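Local structure of Orf c02003 protein (Sulfolobus solfataricus P2, 2Q00) at residues L65-S69 against W83-W87; E78-W83 against K113-F117. The protein is of unknown function but belongs to the archaeal PaREP1 family and folds as a compact all-helical domain, probably related to the C-terminal domains of kanamycin nucleotidyltransferase-like proteins. All coordinates share one frame; numbering follows the deposited sequence.

Interaction 1: residues L65-S69 against W83-W87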
ATOM      1  N   LEU A  65       3.225  -8.002  -6.091  1.00 59.70           N
ATOM      2  CA  LEU A  65       3.232  -6.606  -5.652  1.00 56.99           C
ATOM      3  C   LEU A  65       4.639  -6.052  -5.777  1.00 54.06           C
ATOM      4  O   LEU A  65       4.842  -4.960  -6.306  1.00 51.49           O
ATOM      5  CB  LEU A  65       2.773  -6.477  -4.195  1.00 56.46           C
ATOM      6  CG  LEU A  65       1.306  -6.738  -3.824  1.00 58.40           C
ATOM      7  CD1 LEU A  65       0.390  -6.028  -4.820  1.00 58.14           C
ATOM      8  CD2 LEU A  65       1.038  -8.231  -3.812  1.00 58.40           C
ATOM      9  N   PHE A  66       5.613  -6.801  -5.273  1.00 54.79           N
ATOM     10  CA  PHE A  66       7.003  -6.369  -5.386  1.00 56.49           C
ATOM     11  C   PHE A  66       7.333  -6.179  -6.874  1.00 54.26           C
ATOM     12  O   PHE A  66       7.860  -5.138  -7.261  1.00 55.90           O
ATOM     13  CB  PHE A  66       7.931  -7.404  -4.739  1.00 55.39           C
ATOM     14  CG  PHE A  66       8.115  -7.208  -3.253  1.00 53.71           C
ATOM     15  CD1 PHE A  66       8.892  -6.151  -2.773  1.00 54.47           C
ATOM     16  CD2 PHE A  66       7.507  -8.068  -2.338  1.00 54.19           C
ATOM     17  CE1 PHE A  66       9.064  -5.950  -1.407  1.00 49.16           C
ATOM     18  CE2 PHE A  66       7.668  -7.882  -0.966  1.00 54.15           C
ATOM     19  CZ  PHE A  66       8.450  -6.817  -0.495  1.00 50.81           C
ATOM     20  N   LYS A  67       7.010  -7.170  -7.706  1.00 58.30           N
ATOM     21  CA  LYS A  67       7.270  -7.053  -9.143  1.00 59.53           C
ATOM     22  C   LYS A  67       6.606  -5.793  -9.652  1.00 60.27           C
ATOM     23  O   LYS A  67       7.221  -4.969 -10.337  1.00 63.38           O
ATOM     24  CB  LYS A  67       6.673  -8.219  -9.937  1.00 61.19           C
ATOM     25  CG  LYS A  67       7.391  -9.548  -9.839  1.00 59.92           C
ATOM     26  CD  LYS A  67       6.942 -10.462 -10.978  1.00 62.54           C
ATOM     27  CE  LYS A  67       7.122 -11.947 -10.650  1.00 64.52           C
ATOM     28  NZ  LYS A  67       6.111 -12.459  -9.660  1.00 69.56           N
ATOM     29  N   ALA A  68       5.327  -5.671  -9.323  1.00 59.27           N
ATOM     30  CA  ALA A  68       4.526  -4.536  -9.740  1.00 58.54           C
ATOM     31  C   ALA A  68       5.178  -3.212  -9.366  1.00 58.93           C
ATOM     32  O   ALA A  68       5.275  -2.300 -10.198  1.00 58.08           O
ATOM     33  CB  ALA A  68       3.140  -4.637  -9.122  1.00 57.48           C
ATOM     34  N   SER A  69       5.627  -3.102  -8.119  1.00 57.29           N
ATOM     35  CA  SER A  69       6.262  -1.870  -7.660  1.00 58.54           C
ATOM     36  C   SER A  69       7.516  -1.581  -8.495  1.00 59.73           C
ATOM     37  O   SER A  69       7.747  -0.440  -8.902  1.00 57.49           O
ATOM     38  CB  SER A  69       6.609  -1.958  -6.164  1.00 57.93           C
ATOM     39  OG  SER A  69       7.520  -3.008  -5.888  1.00 59.46           O
ATOM     40  N   TRP A  83       6.604   1.275  -1.548  1.00 45.18           N
ATOM     41  CA  TRP A  83       6.142  -0.083  -1.321  1.00 48.87           C
ATOM     42  C   TRP A  83       6.903  -0.782  -0.182  1.00 50.78           C
ATOM     43  O   TRP A  83       6.299  -1.504   0.620  1.00 52.97           O
ATOM     44  CB  TRP A  83       6.257  -0.917  -2.604  1.00 49.60           C
ATOM     45  CG  TRP A  83       5.877  -2.336  -2.358  1.00 50.09           C
ATOM     46  CD1 TRP A  83       6.708  -3.420  -2.343  1.00 51.18           C
ATOM     47  CD2 TRP A  83       4.577  -2.818  -1.974  1.00 47.50           C
ATOM     48  NE1 TRP A  83       6.006  -4.545  -1.966  1.00 57.70           N
ATOM     49  CE2 TRP A  83       4.699  -4.204  -1.736  1.00 52.89           C
ATOM     50  CE3 TRP A  83       3.325  -2.211  -1.807  1.00 54.16           C
ATOM     51  CZ2 TRP A  83       3.611  -4.995  -1.340  1.00 53.19           C
ATOM     52  CZ3 TRP A  83       2.244  -2.995  -1.413  1.00 49.89           C
ATOM     53  CH2 TRP A  83       2.398  -4.374  -1.184  1.00 49.77           C
ATOM     54  N   LYS A  84       8.220  -0.575  -0.102  1.00 55.48           N
ATOM     55  CA  LYS A  84       9.011  -1.206   0.959  1.00 55.58           C
ATOM     56  C   LYS A  84       8.435  -0.857   2.329  1.00 50.19           C
ATOM     57  O   LYS A  84       8.254  -1.738   3.176  1.00 51.73           O
ATOM     58  CB  LYS A  84      10.477  -0.768   0.882  1.00 57.94           C
ATOM     59  CG  LYS A  84      11.209  -1.262  -0.370  1.00 60.87           C
ATOM     60  CD  LYS A  84      12.707  -0.927  -0.319  1.00 64.85           C
ATOM     61  CE  LYS A  84      13.445  -1.370  -1.589  1.00 77.21           C
ATOM     62  NZ  LYS A  84      13.003  -0.635  -2.819  1.00 76.93           N
ATOM     63  N   SER A  85       8.144   0.430   2.533  1.00 46.25           N
ATOM     64  CA  SER A  85       7.553   0.907   3.788  1.00 45.90           C
ATOM     65  C   SER A  85       6.268   0.134   4.102  1.00 47.44           C
ATOM     66  O   SER A  85       6.004  -0.241   5.259  1.00 45.69           O
ATOM     67  CB  SER A  85       7.203   2.386   3.685  1.00 47.06           C
ATOM     68  OG  SER A  85       8.342   3.147   3.369  1.00 46.22           O
ATOM     69  N   ALA A  86       5.461  -0.084   3.068  1.00 44.41           N
ATOM     70  CA  ALA A  86       4.220  -0.814   3.240  1.00 42.51           C
ATOM     71  C   ALA A  86       4.574  -2.218   3.744  1.00 44.85           C
ATOM     72  O   ALA A  86       3.964  -2.728   4.695  1.00 44.54           O
ATOM     73  CB  ALA A  86       3.449  -0.891   1.888  1.00 37.24           C
ATOM     74  N   TRP A  87       5.573  -2.832   3.112  1.00 43.23           N
ATOM     75  CA  TRP A  87       6.002  -4.177   3.487  1.00 42.79           C
ATOM     76  C   TRP A  87       6.457  -4.193   4.941  1.00 42.41           C
ATOM     77  O   TRP A  87       6.090  -5.092   5.698  1.00 41.47           O
ATOM     78  CB  TRP A  87       7.133  -4.642   2.550  1.00 46.49           C
ATOM     79  CG  TRP A  87       7.562  -6.078   2.746  1.00 53.55           C
ATOM     80  CD1 TRP A  87       8.779  -6.521   3.204  1.00 55.42           C
ATOM     81  CD2 TRP A  87       6.764  -7.253   2.545  1.00 56.55           C
ATOM     82  NE1 TRP A  87       8.778  -7.896   3.306  1.00 52.08           N
ATOM     83  CE2 TRP A  87       7.556  -8.371   2.909  1.00 56.32           C
ATOM     84  CE3 TRP A  87       5.457  -7.473   2.099  1.00 52.61           C
ATOM     85  CZ2 TRP A  87       7.078  -9.684   2.840  1.00 56.23           C
ATOM     86  CZ3 TRP A  87       4.983  -8.779   2.032  1.00 55.29           C
ATOM     87  CH2 TRP A  87       5.791  -9.868   2.403  1.00 56.94           C
TER

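Interaction 2: residues E78-W83 against K113-F117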
ATOM      1  N   GLU A  78       9.574   6.796  -7.267  1.00 55.30           N
ATOM      2  CA  GLU A  78       9.343   6.536  -5.846  1.00 52.41           C
ATOM      3  C   GLU A  78       8.520   5.326  -5.412  1.00 52.96           C
ATOM      4  O   GLU A  78       8.740   4.806  -4.320  1.00 52.51           O
ATOM      5  CB  GLU A  78       8.689   7.739  -5.179  1.00 51.74           C
ATOM      6  CG  GLU A  78       9.403   9.053  -5.319  1.00 47.33           C
ATOM      7  CD  GLU A  78       8.821  10.092  -4.378  1.00 45.68           C
ATOM      8  OE1 GLU A  78       8.914   9.894  -3.142  1.00 44.99           O
ATOM      9  OE2 GLU A  78       8.259  11.098  -4.865  1.00 46.76           O
ATOM     10  N   ILE A  79       7.585   4.851  -6.225  1.00 53.69           N
ATOM     11  CA  ILE A  79       6.749   3.765  -5.718  1.00 55.04           C
ATOM     12  C   ILE A  79       7.450   2.497  -5.259  1.00 53.06           C
ATOM     13  O   ILE A  79       7.008   1.865  -4.296  1.00 55.64           O
ATOM     14  CB  ILE A  79       5.557   3.411  -6.677  1.00 56.28           C
ATOM     15  CG1 ILE A  79       5.982   2.405  -7.727  1.00 57.34           C
ATOM     16  CG2 ILE A  79       5.015   4.693  -7.345  1.00 54.20           C
ATOM     17  CD1 ILE A  79       6.797   3.017  -8.832  1.00 74.87           C
ATOM     18  N   PRO A  80       8.550   2.103  -5.912  1.00 52.49           N
ATOM     19  CA  PRO A  80       9.164   0.876  -5.394  1.00 51.61           C
ATOM     20  C   PRO A  80       9.624   1.051  -3.943  1.00 52.19           C
ATOM     21  O   PRO A  80       9.553   0.120  -3.145  1.00 55.16           O
ATOM     22  CB  PRO A  80      10.325   0.625  -6.358  1.00 51.94           C
ATOM     23  CG  PRO A  80      10.679   2.019  -6.845  1.00 52.23           C
ATOM     24  CD  PRO A  80       9.320   2.654  -7.041  1.00 54.91           C
ATOM     25  N   ILE A  81      10.075   2.246  -3.583  1.00 52.55           N
ATOM     26  CA  ILE A  81      10.505   2.460  -2.209  1.00 54.29           C
ATOM     27  C   ILE A  81       9.349   2.766  -1.254  1.00 50.56           C
ATOM     28  O   ILE A  81       9.455   2.502  -0.057  1.00 49.05           O
ATOM     29  CB  ILE A  81      11.603   3.535  -2.128  1.00 55.02           C
ATOM     30  CG1 ILE A  81      11.351   4.631  -3.152  1.00 63.75           C
ATOM     31  CG2 ILE A  81      12.960   2.900  -2.419  1.00 63.22           C
ATOM     32  CD1 ILE A  81      12.386   5.744  -3.126  1.00 68.81           C
ATOM     33  N   LEU A  82       8.245   3.300  -1.769  1.00 50.04           N
ATOM     34  CA  LEU A  82       7.082   3.555  -0.921  1.00 44.67           C
ATOM     35  C   LEU A  82       6.545   2.171  -0.574  1.00 45.55           C
ATOM     36  O   LEU A  82       6.105   1.907   0.553  1.00 45.63           O
ATOM     37  CB  LEU A  82       6.021   4.357  -1.672  1.00 46.04           C
ATOM     38  CG  LEU A  82       6.148   5.884  -1.683  1.00 46.43           C
ATOM     39  CD1 LEU A  82       7.599   6.281  -1.796  1.00 52.57           C
ATOM     40  CD2 LEU A  82       5.348   6.458  -2.844  1.00 40.61           C
ATOM     41  N   TRP A  83       6.604   1.275  -1.548  1.00 45.18           N
ATOM     42  CA  TRP A  83       6.142  -0.083  -1.321  1.00 48.87           C
ATOM     43  C   TRP A  83       6.903  -0.782  -0.182  1.00 50.78           C
ATOM     44  O   TRP A  83       6.299  -1.504   0.620  1.00 52.97           O
ATOM     45  CB  TRP A  83       6.257  -0.917  -2.604  1.00 49.60           C
ATOM     46  CG  TRP A  83       5.877  -2.336  -2.358  1.00 50.09           C
ATOM     47  CD1 TRP A  83       6.708  -3.420  -2.343  1.00 51.18           C
ATOM     48  CD2 TRP A  83       4.577  -2.818  -1.974  1.00 47.50           C
ATOM     49  NE1 TRP A  83       6.006  -4.545  -1.966  1.00 57.70           N
ATOM     50  CE2 TRP A  83       4.699  -4.204  -1.736  1.00 52.89           C
ATOM     51  CE3 TRP A  83       3.325  -2.211  -1.807  1.00 54.16           C
ATOM     52  CZ2 TRP A  83       3.611  -4.995  -1.340  1.00 53.19           C
ATOM     53  CZ3 TRP A  83       2.244  -2.995  -1.413  1.00 49.89           C
ATOM     54  CH2 TRP A  83       2.398  -4.374  -1.184  1.00 49.77           C
ATOM     55  N   LYS A 113       1.317   8.692   0.300  1.00 50.46           N
ATOM     56  CA  LYS A 113       1.847   9.176  -0.971  1.00 47.59           C
ATOM     57  C   LYS A 113       1.569   8.164  -2.074  1.00 44.44           C
ATOM     58  O   LYS A 113       1.311   8.512  -3.222  1.00 43.98           O
ATOM     59  CB  LYS A 113       3.361   9.410  -0.833  1.00 48.89           C
ATOM     60  CG  LYS A 113       3.973  10.319  -1.894  1.00 56.99           C
ATOM     61  CD  LYS A 113       5.374  10.793  -1.471  1.00 64.47           C
ATOM     62  CE  LYS A 113       6.017  11.726  -2.497  1.00 65.88           C
ATOM     63  NZ  LYS A 113       7.413  12.077  -2.098  1.00 68.92           N
ATOM     64  N   LEU A 114       1.626   6.899  -1.709  1.00 44.61           N
ATOM     65  CA  LEU A 114       1.388   5.845  -2.669  1.00 45.45           C
ATOM     66  C   LEU A 114      -0.085   5.842  -3.040  1.00 46.22           C
ATOM     67  O   LEU A 114      -0.448   5.763  -4.210  1.00 43.84           O
ATOM     68  CB  LEU A 114       1.784   4.507  -2.047  1.00 44.73           C
ATOM     69  CG  LEU A 114       1.619   3.260  -2.895  1.00 45.53           C
ATOM     70  CD1 LEU A 114       2.255   3.459  -4.265  1.00 42.56           C
ATOM     71  CD2 LEU A 114       2.239   2.090  -2.151  1.00 44.82           C
ATOM     72  N   VAL A 115      -0.930   5.946  -2.027  1.00 46.54           N
ATOM     73  CA  VAL A 115      -2.363   5.931  -2.241  1.00 49.19           C
ATOM     74  C   VAL A 115      -2.784   7.035  -3.201  1.00 53.04           C
ATOM     75  O   VAL A 115      -3.494   6.775  -4.173  1.00 54.62           O
ATOM     76  CB  VAL A 115      -3.120   6.081  -0.904  1.00 45.74           C
ATOM     77  CG1 VAL A 115      -4.605   6.228  -1.148  1.00 43.69           C
ATOM     78  CG2 VAL A 115      -2.855   4.861  -0.030  1.00 44.28           C
ATOM     79  N   ILE A 116      -2.323   8.257  -2.943  1.00 56.99           N
ATOM     80  CA  ILE A 116      -2.685   9.385  -3.789  1.00 58.65           C
ATOM     81  C   ILE A 116      -2.141   9.244  -5.203  1.00 58.33           C
ATOM     82  O   ILE A 116      -2.793   9.650  -6.156  1.00 61.02           O
ATOM     83  CB  ILE A 116      -2.211  10.717  -3.185  1.00 60.55           C
ATOM     84  CG1 ILE A 116      -0.687  10.747  -3.127  1.00 71.78           C
ATOM     85  CG2 ILE A 116      -2.815  10.891  -1.784  1.00 57.98           C
ATOM     86  CD1 ILE A 116      -0.108  12.098  -2.727  1.00 83.50           C
ATOM     87  N   PHE A 117      -0.956   8.669  -5.353  1.00 59.23           N
ATOM     88  CA  PHE A 117      -0.418   8.486  -6.688  1.00 60.43           C
ATOM     89  C   PHE A 117      -1.421   7.658  -7.478  1.00 59.57           C
ATOM     90  O   PHE A 117      -1.739   7.983  -8.620  1.00 60.63           O
ATOM     91  CB  PHE A 117       0.935   7.762  -6.656  1.00 59.84           C
ATOM     92  CG  PHE A 117       2.107   8.660  -6.346  1.00 67.89           C
ATOM     93  CD1 PHE A 117       2.215   9.921  -6.937  1.00 72.37           C
ATOM     94  CD2 PHE A 117       3.131   8.225  -5.500  1.00 68.74           C
ATOM     95  CE1 PHE A 117       3.327  10.735  -6.690  1.00 72.92           C
ATOM     96  CE2 PHE A 117       4.242   9.027  -5.248  1.00 62.08           C
ATOM     97  CZ  PHE A 117       4.347  10.284  -5.841  1.00 64.12           C
TER

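Interaction 1: residues L65-S69 against W83-W87
F66 and W83 meet edge to face: the indole of W83 turns its N-H edge onto the phenyl ring, so that W83 NE1 stands 3.3 Å above the ring plane, over its centre. The planes are almost perpendicular, at 87°, and the electron-rich face of F66 suits the polarised N-H edge of a tryptophan. The far end of the same phenyl ring plays the opposite part toward W87, pointing its edge at an indole face; F66 CZ lies 3.4 Å from W87 CG, with the planes at 71°. One phenylalanine thus offers a face to one tryptophan and an edge to the next, and the three rings form an aromatic cluster. Both indoles have CG anti to the backbone N (chi1 176° in W83), which sends them from successive turns of one helix toward the other.

L65 and S69 flank W83. L65 CB packs obliquely 3.3 Å from W83 CZ2, giving the benzo end an aliphatic neighbour. S69 is small enough for its CB to come within 3.7 Å of W83 CB, where the backbones are nearest. Its hydroxyl turns back on its own helix and donates to the carbonyl oxygen of F66, S69 OG to F66 O being 2.6 Å, which satisfies a polar group in this buried place.

Helices 62-71 and 79-95 run nearly antiparallel here, their local axes 11.0 Å apart, a spacing bridged largely by the aromatic side chains. Helix 23-45 also borders the cluster, with Y31 meeting W83 and touching W87, and I38 packing on W83 and A68.

Interaction 2: residues E78-W83 against K113-F117
This contact is a helix-helix packing within the all-helical fold, where the start of helix 79-95 crosses helix 101-122 at -133°, with local axes 10.3 Å apart. An apolar centre lies beneath a salt bridge at its rim. L82 carries much of the centre: its CD2 methyl reaches the edge of the F117 ring, in the ring plane, with L82 CD2 3.7 Å from F117 CE2, and it also touches L114 CB and K113 CB. Deeper in, L114 has CG anti to its backbone N (chi1 -180°), which carries the branched end inward, its CD1 methyl 4.1 Å from I79 CB and its CD2 near the edge of W83. Branched aliphatic residues suit this place, because their methyls can pack against the edges of the F117 and W83 rings. A34 and A37 of helix 23-45 also border L114. At the rim E78 and K113 meet at about a right angle, a long lysine chain extended far enough to bring its ammonium to the acid. Shortening E78 to an alanine would probably leave the K113 ammonium without its carboxylate mate and weaken the link at this rim. K113 NZ donates to the syn lone pair of E78 OE1 at 2.8 Å, and weakly to E78 OE2 at 3.1 Å.

After helices 6-19, 23-45 and 48-52, the chain enters helix 62-71, and interaction 1 closes the short connection of 13 residues that turns it back against helix 79-95. Interaction 2 spans 29 residues, closing the longer excursion through the rest of helix 79-95 and into helix 101-122. Because 78-83 falls between 65-69 and 83-87 along the chain, sharing W83 with the latter, while its partner 113-117 lies beyond 83-87, the two loops cross rather than nest. The contacts lie about 9 Å apart between centres, and the backbone oxygen of S69 also packs against I79 and P80. Together they tie helices 62-71 and 101-122 to the N-terminal half of helix 79-95, with helix 23-45 bordering both.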